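Local coordinates for putative lipoprotein YerB (Bacillus subtilis, PDB 2PSB) that is of unknown function but is a putative membrane-attached lipoprotein that interacts with PcrA, an interaction not essential for viability or for repair of UV-induced lesions, at residues P45-S50 with D219-K224; P76-P81 with N142-Y147. One frame throughout, in Å; residues are numbered along the deposited sequence.

Interaction 1: residues P45-S50 with D219-K224; sequences PQSGLS and DRETGK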
ATOM      1  N   PRO A  45       6.396  14.807  -1.412  1.00 29.04           N
ATOM      2  CA  PRO A  45       6.682  13.384  -1.209  1.00 28.48           C
ATOM      3  C   PRO A  45       6.314  12.963   0.218  1.00 27.50           C
ATOM      4  O   PRO A  45       6.404  13.762   1.138  1.00 26.72           O
ATOM      5  CB  PRO A  45       8.184  13.308  -1.464  1.00 23.92           C
ATOM      6  CG  PRO A  45       8.661  14.581  -0.848  1.00 27.63           C
ATOM      7  CD  PRO A  45       7.640  15.600  -1.326  1.00 27.77           C
ATOM      8  N   GLN A  46       5.903  11.711   0.386  1.00 26.15           N
ATOM      9  CA  GLN A  46       5.529  11.196   1.688  1.00 23.23           C
ATOM     10  C   GLN A  46       6.767  10.726   2.442  1.00 25.59           C
ATOM     11  O   GLN A  46       7.878  10.737   1.896  1.00 25.70           O
ATOM     12  CB  GLN A  46       4.541  10.042   1.522  1.00 22.28           C
ATOM     13  CG  GLN A  46       3.234  10.436   0.812  1.00 22.64           C
ATOM     14  CD  GLN A  46       3.283  10.235  -0.702  1.00 24.22           C
ATOM     15  OE1 GLN A  46       4.347  10.328  -1.327  1.00 23.94           O
ATOM     16  NE2 GLN A  46       2.124   9.975  -1.298  1.00 22.07           N
ATOM     17  N   SER A  47       6.576  10.315   3.694  1.00 25.16           N
ATOM     18  CA  SER A  47       7.672   9.821   4.524  1.00 26.26           C
ATOM     19  C   SER A  47       7.541   8.324   4.826  1.00 27.63           C
ATOM     20  O   SER A  47       6.449   7.845   5.163  1.00 27.61           O
ATOM     21  CB  SER A  47       7.719  10.586   5.847  1.00 26.97           C
ATOM     22  OG  SER A  47       8.049  11.952   5.642  1.00 28.21           O
ATOM     23  N   GLY A  48       8.653   7.599   4.683  1.00 27.27           N
ATOM     24  CA  GLY A  48       8.685   6.174   4.983  1.00 27.09           C
ATOM     25  C   GLY A  48       8.301   5.139   3.934  1.00 29.05           C
ATOM     26  O   GLY A  48       8.380   3.945   4.213  1.00 32.74           O
ATOM     27  N   LEU A  49       7.899   5.557   2.738  1.00 27.82           N
ATOM     28  CA  LEU A  49       7.512   4.577   1.715  1.00 28.66           C
ATOM     29  C   LEU A  49       8.653   3.703   1.185  1.00 29.96           C
ATOM     30  O   LEU A  49       8.397   2.671   0.559  1.00 30.65           O
ATOM     31  CB  LEU A  49       6.793   5.256   0.537  1.00 25.53           C
ATOM     32  CG  LEU A  49       5.398   5.819   0.829  1.00 29.26           C
ATOM     33  CD1 LEU A  49       4.689   6.171  -0.476  1.00 26.69           C
ATOM     34  CD2 LEU A  49       4.576   4.787   1.605  1.00 27.43           C
ATOM     35  N   SER A  50       9.903   4.092   1.436  1.00 28.28           N
ATOM     36  CA  SER A  50      11.036   3.285   0.972  1.00 28.29           C
ATOM     37  C   SER A  50      11.310   2.115   1.916  1.00 29.45           C
ATOM     38  O   SER A  50      12.060   1.193   1.579  1.00 29.27           O
ATOM     39  CB  SER A  50      12.300   4.134   0.840  1.00 26.65           C
ATOM     40  OG  SER A  50      12.672   4.719   2.073  1.00 25.88           O
ATOM     41  N   ASP A 219      11.123   9.471  -1.278  1.00 28.61           N
ATOM     42  CA  ASP A 219      10.787   9.403   0.140  1.00 30.61           C
ATOM     43  C   ASP A 219      11.402  10.643   0.784  1.00 31.10           C
ATOM     44  O   ASP A 219      12.627  10.749   0.897  1.00 31.43           O
ATOM     45  CB  ASP A 219      11.382   8.138   0.774  1.00 29.45           C
ATOM     46  CG  ASP A 219      10.931   7.923   2.221  1.00 31.00           C
ATOM     47  OD1 ASP A 219      10.524   8.898   2.891  1.00 32.04           O
ATOM     48  OD2 ASP A 219      11.002   6.769   2.691  1.00 28.15           O
ATOM     49  N   ARG A 220      10.558  11.584   1.198  1.00 31.93           N
ATOM     50  CA  ARG A 220      11.061  12.799   1.816  1.00 33.59           C
ATOM     51  C   ARG A 220      12.157  12.503   2.838  1.00 35.11           C
ATOM     52  O   ARG A 220      13.097  13.276   2.982  1.00 35.25           O
ATOM     53  CB  ARG A 220       9.941  13.577   2.516  1.00 32.84           C
ATOM     54  CG  ARG A 220      10.450  14.838   3.227  1.00 34.52           C
ATOM     55  CD  ARG A 220       9.387  15.471   4.126  1.00 36.16           C
ATOM     56  NE  ARG A 220       8.172  15.837   3.402  1.00 37.80           N
ATOM     57  CZ  ARG A 220       8.054  16.894   2.606  1.00 40.15           C
ATOM     58  NH1 ARG A 220       9.088  17.713   2.426  1.00 40.46           N
ATOM     59  NH2 ARG A 220       6.898  17.131   1.986  1.00 37.25           N
ATOM     60  N   GLU A 221      12.039  11.376   3.532  1.00 35.19           N
ATOM     61  CA  GLU A 221      13.006  11.008   4.561  1.00 38.00           C
ATOM     62  C   GLU A 221      14.415  10.672   4.063  1.00 39.27           C
ATOM     63  O   GLU A 221      15.390  10.840   4.801  1.00 39.85           O
ATOM     64  CB  GLU A 221      12.449   9.857   5.402  1.00 37.59           C
ATOM     65  CG  GLU A 221      11.142  10.210   6.115  1.00 37.72           C
ATOM     66  CD  GLU A 221      11.212  11.533   6.903  1.00 39.42           C
ATOM     67  OE1 GLU A 221      12.094  11.676   7.774  1.00 36.03           O
ATOM     68  OE2 GLU A 221      10.375  12.433   6.647  1.00 36.25           O
ATOM     69  N   THR A 222      14.527  10.209   2.819  1.00 39.88           N
ATOM     70  CA  THR A 222      15.825   9.881   2.242  1.00 39.94           C
ATOM     71  C   THR A 222      16.182  10.807   1.082  1.00 40.90           C
ATOM     72  O   THR A 222      17.350  10.927   0.707  1.00 41.92           O
ATOM     73  CB  THR A 222      15.856   8.455   1.681  1.00 38.88           C
ATOM     74  OG1 THR A 222      14.841   8.315   0.673  1.00 37.99           O
ATOM     75  CG2 THR A 222      15.640   7.443   2.780  1.00 39.59           C
ATOM     76  N   GLY A 223      15.175  11.460   0.513  1.00 41.17           N
ATOM     77  CA  GLY A 223      15.423  12.315  -0.631  1.00 40.46           C
ATOM     78  C   GLY A 223      15.786  11.423  -1.809  1.00 40.96           C
ATOM     79  O   GLY A 223      16.177  11.908  -2.867  1.00 41.05           O
ATOM     80  N   LYS A 224      15.647  10.108  -1.625  1.00 40.62           N
ATOM     81  CA  LYS A 224      15.970   9.139  -2.670  1.00 42.03           C
ATOM     82  C   LYS A 224      14.723   8.488  -3.261  1.00 40.91           C
ATOM     83  O   LYS A 224      13.729   8.293  -2.571  1.00 40.11           O
ATOM     84  CB  LYS A 224      16.887   8.050  -2.113  1.00 43.11           C
ATOM     85  CG  LYS A 224      18.201   8.549  -1.532  1.00 46.28           C
ATOM     86  CD  LYS A 224      18.981   7.379  -0.946  1.00 49.08           C
ATOM     87  CE  LYS A 224      20.321   7.800  -0.356  1.00 51.07           C
ATOM     88  NZ  LYS A 224      21.100   6.610   0.105  1.00 52.44           N
TER
HETATM   89  O   HOH W   1       6.442  13.866   3.874  1.00 30.27           O
HETATM   90  O   HOH W   2       4.424  16.377   2.130  1.00 63.56           O
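Pro45 lays its ring over one face of the Arg220 guanidinium, CG about 4.1 Å above the plane, and the two side chains cross at about a right angle. In that plane, at the edge, one water accepts from Arg220 NE and donates to both Pro45 O and Ser47 OG. Next along, Gln46 O accepts from Arg220 N at 2.9 Å. Ser47 OG then donates to Glu221 OE2 at 2.6 Å, on the anti side of the carboxylate. From Gly48 onward the polar contacts centre on Asp219, whose carboxylate reaches the loop because CG stands anti to the backbone N (chi1 -173°). Gly48 N meets OD1 of Asp219 at 2.9 Å on the syn side, while Glu221 N comes to the same oxygen from the opposite face and closes an Asx turn. Ser50 grips OD2 of Asp219 twice, through OG at 2.7 Å and through N at 3.2 Å from above the plane. With an alanine here, Gly48 N, both Ser50 donors and Glu221 N would probably lose their acceptor, and the Asx turn its closing bond. Four donors probably favour the charged form of this buried carboxylate, and the three from Gly48 and Ser50 join the N-terminal family region to the C-terminal one.

Interaction 2: residues P76-P81 with N142-Y147; sequences PETVGP and NSYTSY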
ATOM      1  N   PRO A  76       9.663   2.277   9.690  1.00 43.48           N
ATOM      2  CA  PRO A  76      10.048   3.650   9.368  1.00 44.69           C
ATOM      3  C   PRO A  76      10.191   4.552  10.588  1.00 45.61           C
ATOM      4  O   PRO A  76       9.667   4.253  11.662  1.00 47.60           O
ATOM      5  CB  PRO A  76       8.914   4.105   8.463  1.00 43.27           C
ATOM      6  CG  PRO A  76       7.732   3.477   9.121  1.00 41.84           C
ATOM      7  CD  PRO A  76       8.222   2.074   9.450  1.00 42.71           C
ATOM      8  N   GLU A  77      10.925   5.648  10.416  1.00 46.68           N
ATOM      9  CA  GLU A  77      11.097   6.629  11.482  1.00 46.77           C
ATOM     10  C   GLU A  77       9.735   7.309  11.503  1.00 45.15           C
ATOM     11  O   GLU A  77       8.820   6.880  12.205  1.00 45.91           O
ATOM     12  CB  GLU A  77      12.170   7.659  11.106  1.00 49.94           C
ATOM     13  CG  GLU A  77      13.564   7.102  10.857  1.00 54.55           C
ATOM     14  CD  GLU A  77      14.234   6.630  12.130  1.00 55.85           C
ATOM     15  OE1 GLU A  77      15.435   6.286  12.084  1.00 58.31           O
ATOM     16  OE2 GLU A  77      13.558   6.600  13.177  1.00 57.14           O
ATOM     17  N   THR A  78       9.602   8.366  10.710  1.00 42.08           N
ATOM     18  CA  THR A  78       8.336   9.073  10.607  1.00 38.17           C
ATOM     19  C   THR A  78       7.657   8.499   9.375  1.00 35.10           C
ATOM     20  O   THR A  78       8.317   8.037   8.451  1.00 36.94           O
ATOM     21  CB  THR A  78       8.528  10.602  10.419  1.00 39.07           C
ATOM     22  OG1 THR A  78       8.337  10.948   9.039  1.00 42.19           O
ATOM     23  CG2 THR A  78       9.915  11.028  10.872  1.00 34.43           C
ATOM     24  N   VAL A  79       6.335   8.513   9.368  1.00 33.53           N
ATOM     25  CA  VAL A  79       5.581   7.995   8.241  1.00 30.11           C
ATOM     26  C   VAL A  79       4.341   8.871   8.055  1.00 28.86           C
ATOM     27  O   VAL A  79       3.706   9.279   9.021  1.00 28.50           O
ATOM     28  CB  VAL A  79       5.197   6.494   8.482  1.00 29.79           C
ATOM     29  CG1 VAL A  79       4.344   6.351   9.740  1.00 27.28           C
ATOM     30  CG2 VAL A  79       4.488   5.931   7.272  1.00 24.68           C
ATOM     31  N   GLY A  80       4.025   9.193   6.805  1.00 29.86           N
ATOM     32  CA  GLY A  80       2.863  10.014   6.526  1.00 28.99           C
ATOM     33  C   GLY A  80       3.019  10.770   5.224  1.00 27.51           C
ATOM     34  O   GLY A  80       3.916  10.452   4.442  1.00 28.26           O
ATOM     35  N   PRO A  81       2.162  11.771   4.961  1.00 28.26           N
ATOM     36  CA  PRO A  81       1.071  12.159   5.869  1.00 28.04           C
ATOM     37  C   PRO A  81       0.028  11.054   5.994  1.00 29.39           C
ATOM     38  O   PRO A  81      -0.209  10.300   5.047  1.00 30.05           O
ATOM     39  CB  PRO A  81       0.497  13.420   5.216  1.00 28.92           C
ATOM     40  CG  PRO A  81       1.639  13.948   4.381  1.00 25.33           C
ATOM     41  CD  PRO A  81       2.258  12.697   3.821  1.00 28.26           C
ATOM     42  N   ASN A 142      -0.792  17.448   6.706  1.00 27.55           N
ATOM     43  CA  ASN A 142       0.359  17.657   7.574  1.00 26.80           C
ATOM     44  C   ASN A 142       0.379  16.741   8.801  1.00 26.57           C
ATOM     45  O   ASN A 142       1.083  17.006   9.764  1.00 25.95           O
ATOM     46  CB  ASN A 142       0.398  19.127   8.005  1.00 27.75           C
ATOM     47  CG  ASN A 142      -0.701  19.483   9.007  1.00 28.44           C
ATOM     48  OD1 ASN A 142      -1.812  18.941   8.968  1.00 24.36           O
ATOM     49  ND2 ASN A 142      -0.392  20.412   9.898  1.00 21.85           N
ATOM     50  N   SER A 143      -0.374  15.651   8.737  1.00 27.25           N
ATOM     51  CA  SER A 143      -0.477  14.708   9.848  1.00 28.17           C
ATOM     52  C   SER A 143       0.452  13.480   9.776  1.00 28.20           C
ATOM     53  O   SER A 143       0.306  12.624   8.900  1.00 27.29           O
ATOM     54  CB  SER A 143      -1.939  14.265   9.964  1.00 26.43           C
ATOM     55  OG  SER A 143      -2.083  13.239  10.921  1.00 32.44           O
ATOM     56  N   TYR A 144       1.403  13.406  10.704  1.00 28.78           N
ATOM     57  CA  TYR A 144       2.356  12.298  10.755  1.00 28.55           C
ATOM     58  C   TYR A 144       2.448  11.602  12.117  1.00 27.64           C
ATOM     59  O   TYR A 144       1.956  12.097  13.129  1.00 24.19           O
ATOM     60  CB  TYR A 144       3.774  12.776  10.447  1.00 29.63           C
ATOM     61  CG  TYR A 144       3.971  13.415   9.100  1.00 31.37           C
ATOM     62  CD1 TYR A 144       3.569  14.731   8.861  1.00 30.87           C
ATOM     63  CD2 TYR A 144       4.546  12.695   8.052  1.00 33.04           C
ATOM     64  CE1 TYR A 144       3.735  15.318   7.610  1.00 31.35           C
ATOM     65  CE2 TYR A 144       4.721  13.262   6.796  1.00 30.38           C
ATOM     66  CZ  TYR A 144       4.309  14.575   6.579  1.00 31.77           C
ATOM     67  OH  TYR A 144       4.455  15.136   5.336  1.00 30.53           O
ATOM     68  N   THR A 145       3.099  10.441  12.107  1.00 27.35           N
ATOM     69  CA  THR A 145       3.389   9.682  13.315  1.00 29.39           C
ATOM     70  C   THR A 145       4.715   8.988  13.045  1.00 30.22           C
ATOM     71  O   THR A 145       5.364   9.275  12.038  1.00 31.69           O
ATOM     72  CB  THR A 145       2.330   8.627  13.662  1.00 29.96           C
ATOM     73  OG1 THR A 145       2.688   8.011  14.904  1.00 26.80           O
ATOM     74  CG2 THR A 145       2.250   7.556  12.587  1.00 30.38           C
ATOM     75  N   SER A 146       5.118   8.081  13.932  1.00 30.46           N
ATOM     76  CA  SER A 146       6.382   7.367  13.781  1.00 30.16           C
ATOM     77  C   SER A 146       6.244   5.971  14.349  1.00 30.73           C
ATOM     78  O   SER A 146       5.340   5.717  15.135  1.00 34.07           O
ATOM     79  CB  SER A 146       7.498   8.109  14.528  1.00 32.07           C
ATOM     80  OG  SER A 146       7.308   8.034  15.937  1.00 30.65           O
ATOM     81  N   TYR A 147       7.128   5.062  13.955  1.00 32.02           N
ATOM     82  CA  TYR A 147       7.050   3.705  14.479  1.00 34.31           C
ATOM     83  C   TYR A 147       7.187   3.733  16.002  1.00 33.74           C
ATOM     84  O   TYR A 147       6.536   2.972  16.706  1.00 31.96           O
ATOM     85  CB  TYR A 147       8.143   2.807  13.881  1.00 37.58           C
ATOM     86  CG  TYR A 147       8.089   1.392  14.424  1.00 39.59           C
ATOM     87  CD1 TYR A 147       6.882   0.700  14.467  1.00 41.04           C
ATOM     88  CD2 TYR A 147       9.240   0.744  14.885  1.00 41.94           C
ATOM     89  CE1 TYR A 147       6.803  -0.595  14.952  1.00 42.32           C
ATOM     90  CE2 TYR A 147       9.178  -0.574  15.375  1.00 41.89           C
ATOM     91  CZ  TYR A 147       7.950  -1.234  15.401  1.00 41.83           C
ATOM     92  OH  TYR A 147       7.834  -2.534  15.848  1.00 44.80           O
TER
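A small antiparallel sheet has strand 78-79 at one margin, paired with the central strand 143-146. Val79 and Thr145 form the hydrogen-bonded pair: Val79 N donates to Thr145 O at 2.9 Å, and the return bond from Thr145 N to Val79 O is weak at 3.4 Å. On the same face their side chains lie alongside each other, Val79 CG1 3.7 Å from Thr145 CG2, and Val79 also touches Phe71 of strand 65-71. Thr78 and Ser146 make the neighbouring non-hydrogen-bonded pair. Strand 132-133 follows on the far side of 143-146, completing the three-stranded sheet. Beyond Ser146, which is the N-cap of helix 147-157 and caps Tyr149 N through OG, Tyr147 N donates to Glu77 O at 3.0 Å with the angle at hydrogen 147°. At the other end Tyr144, with CG anti to its carbonyl carbon (chi1 -60°), swings its ring against Gly80 and Pro81. Pro81 CA sits over one face of that ring in a CH-pi contact, 4.1 Å from the centroid, while Pro81 CG reaches Tyr144 OH at 3.2 Å. Gly80, at backbone angles that call for glycine, lets the ring close in, CD2 of Tyr144 lying 3.5 Å from Gly80 CA, and a cis peptide bond carries the chain into Pro81.

In the fold
Interactions 1 and 2 are neighbours, their centres about 10 Å apart on the same side of the chain's centre, and in sequence both segments of interaction 2 fall between those of interaction 1. They meet where residues 45-50 run past residues 76-81: Ser47 N lies 2.8 Å from Gly80 O, a probable hydrogen bond, and Ser47 CB packs 3.3 Å from Thr78 OG1. A weak hydrogen bond from Thr78 OG1 to Glu221 OE2 carries the connection on to the C-terminal family region. Thr78 is phosphorylated in the natural protein but unmodified here; a phosphate on its hydroxyl would probably disturb this junction, close to the Glu221 carboxylate.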